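Local atomic coordinates of malonate decarboxylase subunit alpha (Acinetobacter baumannii ATCC 17978, PDB entry 6MPR), a protein that probably acts as the acetyl-ACP:malonate carrier-protein transferase of malonate decarboxylase, exchanging bound acetate for malonate to give malonyl-ACP. Residues 72-77 against 223-228; 169-174 against 210-215. All blocks are in the same frame, centred on the assembly; numbering follows the deposited sequence.

Contact 1: 72-77 against 223-228; sequences ADFLSR and VVADQP
The first turn of helix 73-79 packs on the C-terminal end of strand 221-224, in the eight-stranded parallel sheet, and a salt-bridge network of Asp73, Arg77 and Asp226 closes the junction. Arg77 meets Asp226 end-on: NH1 gives a bond of 2.8 Å to OD2 of Asp226, while NH2 reaches OD1 of Asp226 at 2.9 Å in a nearly straight line. Both oxygens use their syn lone pairs, and guanidinium and carboxylate are almost coplanar, 19° apart. Side-on, NE and NH2 of Arg77 converge on one atom, Asp73 OD2, from the same face of that carboxylate. Beneath this polar layer lies Phe74. Its CG is anti to the backbone N (chi1 176°), which carries the ring to the strand end: Ala225 CA sits over one face, 4.1 Å from the centroid, in a CH-pi contact, and Val223 CG2 approaches the edge, 3.8 Å from Phe74 CE2. A water donates to both Asp73 OD1 and Gln227 O, and OD1 also accepts from the backbone N of Tyr230. With four bonds fixing its plane, the guanidinium stands between two carboxylates and would be expected to offset their mutual repulsion where the apolar packing of Phe74 gives way to the exposed side of the contact.

Contact 2: 169-174 against 210-215; sequences QGNIYT and PRVDIP
Tyr173 and Ile172 bury the greatest areas where 169-174 runs beside 210-215, and Ile214 and Asp213 are their main partners across the contact. Pro210 lies over one face of the Tyr173 ring, its CB 3.8 Å from the centroid and only 14° off the ring normal, a CH-pi contact. The Tyr173 ring swings away from its own backbone nitrogen (chi1 172°), which also brings CD1 alongside Arg211, whose CG is 3.7 Å away; the guanidinium of Arg211 turns a face to Tyr173 CE1.

Ile172 forms a single antiparallel bridge with Ile214, a hydrogen-bonded pair. Ile172 N donates to Ile214 O at 3.0 Å, in the carbonyl plane. Ile172 O, in return, accepts twice: from Ile214 N at 3.2 Å and from Asp213 N at 2.8 Å, the shorter bond lying nearly along the C=O axis. Two residues thus face one, a classic beta bulge. The two isoleucine side chains lie side by side and point the same way, with their CB atoms 3.9 Å apart.

Asp213 then extends the pairing through its side chain. Its OD2 accepts from Thr174 N at 2.9 Å and from the backbone N of Gly175, while its OD1 takes a nearly straight bond from Arg211 NE and a salt bridge from Arg347. Arg211 reaches further, to Asp343.

Strand 172-173 is an outermost strand, within this chain, of a small mixed sheet, next to strand 165-166; the loop 210-215 borders it, Ile214 rests on helix 181-189, and Arg211 packs on Phe190 of the second subunit.

Overall arrangement
The two contacts show how chemistry can differ with place in one fold. Their centres are about 17 Å apart and their nearest atoms about 7 Å, so they do not touch, yet strand 221-224, used by contact 1, follows soon after the 210-215 loop of contact 2, and both contact 2 segments fall between those of contact 1 in sequence. Contact 1 joins a helix to the main parallel sheet, is only partly buried, and crosses by side-chain charges, waters and an aromatic ring. Contact 2 is mostly buried, borders the small mixed sheet, and relies chiefly on backbone bonds, with its charged groups extended to other loops and Arg211 packing on the second subunit.

Contact 1: 72-77 against 223-228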
# COMPACT_ATOMS: atom_id res chain seq x y z
N ALA A 72 -6.44 -4.34 22.48
CA ALA A 72 -7.77 -4.25 23.06
C ALA A 72 -7.92 -5.40 24.06
O ALA A 72 -8.67 -6.37 23.86
CB ALA A 72 -8.83 -4.31 21.97
N ASP A 73 -7.17 -5.31 25.15
CA ASP A 73 -7.02 -6.49 26.00
C ASP A 73 -8.25 -6.76 26.87
O ASP A 73 -8.48 -7.91 27.27
CB ASP A 73 -5.77 -6.38 26.88
CG ASP A 73 -5.86 -5.29 27.92
OD1 ASP A 73 -5.92 -4.08 27.56
OD2 ASP A 73 -5.90 -5.63 29.12
N PHE A 74 -9.04 -5.73 27.17
CA PHE A 74 -10.32 -5.99 27.82
C PHE A 74 -11.24 -6.81 26.92
O PHE A 74 -11.86 -7.78 27.37
CB PHE A 74 -10.97 -4.66 28.21
CG PHE A 74 -12.34 -4.79 28.81
CD1 PHE A 74 -12.52 -5.45 30.02
CD2 PHE A 74 -13.43 -4.22 28.19
CE1 PHE A 74 -13.79 -5.55 30.58
CE2 PHE A 74 -14.69 -4.32 28.74
CZ PHE A 74 -14.87 -4.99 29.94
N LEU A 75 -11.30 -6.46 25.63
CA LEU A 75 -12.14 -7.23 24.72
C LEU A 75 -11.60 -8.63 24.49
O LEU A 75 -12.37 -9.59 24.45
CB LEU A 75 -12.30 -6.49 23.38
CG LEU A 75 -13.02 -5.14 23.43
CD1 LEU A 75 -13.13 -4.50 22.02
CD2 LEU A 75 -14.38 -5.26 24.10
N SER A 76 -10.27 -8.78 24.36
CA SER A 76 -9.72 -10.11 24.15
C SER A 76 -9.86 -10.98 25.39
O SER A 76 -10.22 -12.16 25.28
CB SER A 76 -8.26 -10.02 23.69
OG SER A 76 -7.44 -9.33 24.62
N ARG A 77 -9.62 -10.43 26.59
CA ARG A 77 -9.82 -11.21 27.81
C ARG A 77 -11.29 -11.60 27.96
O ARG A 77 -11.61 -12.71 28.40
CB ARG A 77 -9.36 -10.43 29.05
CG ARG A 77 -7.84 -10.33 29.20
CD ARG A 77 -7.43 -9.59 30.49
NE ARG A 77 -7.43 -8.13 30.33
CZ ARG A 77 -8.33 -7.33 30.89
NH1 ARG A 77 -9.31 -7.83 31.64
NH2 ARG A 77 -8.26 -6.01 30.71
N VAL A 223 -17.36 0.46 24.90
CA VAL A 223 -17.37 -0.04 26.27
C VAL A 223 -16.16 0.54 26.98
O VAL A 223 -15.07 0.57 26.42
CB VAL A 223 -17.38 -1.58 26.32
CG1 VAL A 223 -16.08 -2.17 25.71
CG2 VAL A 223 -17.55 -2.08 27.75
N VAL A 224 -16.36 1.03 28.21
CA VAL A 224 -15.24 1.48 29.03
C VAL A 224 -14.50 0.26 29.55
O VAL A 224 -15.09 -0.62 30.19
CB VAL A 224 -15.74 2.37 30.18
CG1 VAL A 224 -14.57 2.80 31.08
CG2 VAL A 224 -16.46 3.58 29.64
N ALA A 225 -13.20 0.18 29.26
CA ALA A 225 -12.43 -0.99 29.67
C ALA A 225 -12.29 -1.03 31.19
O ALA A 225 -12.35 0.00 31.86
CB ALA A 225 -11.05 -0.96 29.02
N ASP A 226 -12.08 -2.24 31.72
CA ASP A 226 -11.87 -2.36 33.16
C ASP A 226 -10.59 -1.67 33.59
O ASP A 226 -10.45 -1.29 34.76
CB ASP A 226 -11.86 -3.83 33.61
CG ASP A 226 -10.88 -4.71 32.80
OD1 ASP A 226 -10.27 -4.23 31.82
OD2 ASP A 226 -10.75 -5.90 33.15
N GLN A 227 -9.66 -1.49 32.66
CA GLN A 227 -8.40 -0.81 32.91
C GLN A 227 -7.85 -0.35 31.57
O GLN A 227 -8.27 -0.86 30.52
CB GLN A 227 -7.41 -1.75 33.62
CG GLN A 227 -7.08 -2.99 32.81
CD GLN A 227 -6.17 -3.92 33.56
OE1 GLN A 227 -5.15 -4.38 33.04
NE2 GLN A 227 -6.53 -4.21 34.80
N PRO A 228 -6.97 0.65 31.56
CA PRO A 228 -6.52 1.22 30.28
C PRO A 228 -5.93 0.16 29.36
O PRO A 228 -5.34 -0.81 29.84
CB PRO A 228 -5.46 2.24 30.70
CG PRO A 228 -5.84 2.62 32.10
CD PRO A 228 -6.39 1.36 32.71
O HOH W 1 -8.03 -2.89 28.51
O HOH W 2 -4.60 -3.39 30.35

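Contact 2: 169-174 against 210-215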
# COMPACT_ATOMS: atom_id res chain seq x y z
N GLN A 169 -21.92 9.03 21.31
CA GLN A 169 -22.33 8.68 19.96
C GLN A 169 -21.45 7.60 19.34
O GLN A 169 -21.83 7.02 18.32
CB GLN A 169 -22.31 9.93 19.07
CG GLN A 169 -23.48 10.86 19.29
CD GLN A 169 -24.77 10.25 18.77
OE1 GLN A 169 -24.99 10.19 17.56
NE2 GLN A 169 -25.61 9.78 19.68
N GLY A 170 -20.28 7.34 19.92
CA GLY A 170 -19.33 6.41 19.34
C GLY A 170 -18.20 7.02 18.55
O GLY A 170 -17.44 6.28 17.92
N ASN A 171 -18.07 8.35 18.54
CA ASN A 171 -16.83 8.96 18.06
C ASN A 171 -15.66 8.53 18.93
O ASN A 171 -15.76 8.54 20.16
CB ASN A 171 -16.95 10.49 18.08
CG ASN A 171 -17.96 11.02 17.09
OD1 ASN A 171 -17.80 10.87 15.88
ND2 ASN A 171 -19.00 11.69 17.60
N ILE A 172 -14.53 8.16 18.31
CA ILE A 172 -13.39 7.62 19.03
C ILE A 172 -12.19 8.53 18.86
O ILE A 172 -11.87 8.95 17.74
CB ILE A 172 -13.01 6.19 18.58
CG1 ILE A 172 -14.25 5.30 18.41
CG2 ILE A 172 -12.07 5.57 19.60
CD1 ILE A 172 -14.96 4.96 19.71
N TYR A 173 -11.50 8.80 19.95
CA TYR A 173 -10.17 9.38 19.93
C TYR A 173 -9.16 8.25 20.15
O TYR A 173 -9.19 7.59 21.19
CB TYR A 173 -10.02 10.46 21.00
CG TYR A 173 -8.61 10.97 21.16
CD1 TYR A 173 -7.96 11.58 20.11
CD2 TYR A 173 -7.93 10.82 22.37
CE1 TYR A 173 -6.66 12.04 20.24
CE2 TYR A 173 -6.63 11.28 22.52
CZ TYR A 173 -6.00 11.89 21.45
OH TYR A 173 -4.71 12.34 21.58
N THR A 174 -8.30 8.01 19.14
CA THR A 174 -7.23 7.01 19.26
C THR A 174 -5.84 7.62 19.40
O THR A 174 -4.92 6.93 19.87
CB THR A 174 -7.26 6.05 18.06
OG1 THR A 174 -7.23 6.80 16.83
CG2 THR A 174 -8.51 5.21 18.06
N PRO A 210 -10.20 15.14 22.23
CA PRO A 210 -9.11 15.92 21.62
C PRO A 210 -9.29 16.05 20.11
O PRO A 210 -9.14 17.15 19.56
CB PRO A 210 -7.87 15.11 22.01
CG PRO A 210 -8.27 14.50 23.36
CD PRO A 210 -9.70 14.09 23.14
N ARG A 211 -9.66 14.96 19.45
CA ARG A 211 -10.12 14.98 18.07
C ARG A 211 -10.90 13.70 17.83
O ARG A 211 -10.86 12.77 18.65
CB ARG A 211 -8.94 15.09 17.10
CG ARG A 211 -7.98 13.90 17.20
CD ARG A 211 -6.81 14.03 16.22
NE ARG A 211 -6.00 12.83 16.20
CZ ARG A 211 -4.76 12.74 16.65
NH1 ARG A 211 -4.15 13.81 17.17
NH2 ARG A 211 -4.11 11.57 16.58
N VAL A 212 -11.57 13.63 16.68
CA VAL A 212 -12.25 12.42 16.24
C VAL A 212 -11.33 11.71 15.26
O VAL A 212 -11.03 12.23 14.18
CB VAL A 212 -13.61 12.72 15.59
CG1 VAL A 212 -14.25 11.42 15.13
CG2 VAL A 212 -14.54 13.45 16.58
N ASP A 213 -10.87 10.51 15.64
CA ASP A 213 -10.08 9.67 14.75
C ASP A 213 -10.92 8.63 14.03
O ASP A 213 -10.59 8.25 12.90
CB ASP A 213 -8.99 8.96 15.55
CG ASP A 213 -7.89 9.90 16.00
OD1 ASP A 213 -7.25 10.49 15.12
OD2 ASP A 213 -7.67 10.05 17.21
N ILE A 214 -11.98 8.14 14.68
CA ILE A 214 -12.91 7.20 14.08
C ILE A 214 -14.29 7.82 14.24
O ILE A 214 -14.75 8.00 15.37
CB ILE A 214 -12.88 5.82 14.75
CG1 ILE A 214 -11.47 5.22 14.78
CG2 ILE A 214 -13.88 4.87 14.08
CD1 ILE A 214 -10.93 4.86 13.42
N PRO A 215 -14.99 8.16 13.16
CA PRO A 215 -16.33 8.76 13.29
C PRO A 215 -17.36 7.80 13.87
O PRO A 215 -17.31 6.58 13.68
CB PRO A 215 -16.71 9.13 11.85
CG PRO A 215 -15.47 8.95 11.02
CD PRO A 215 -14.60 7.97 11.75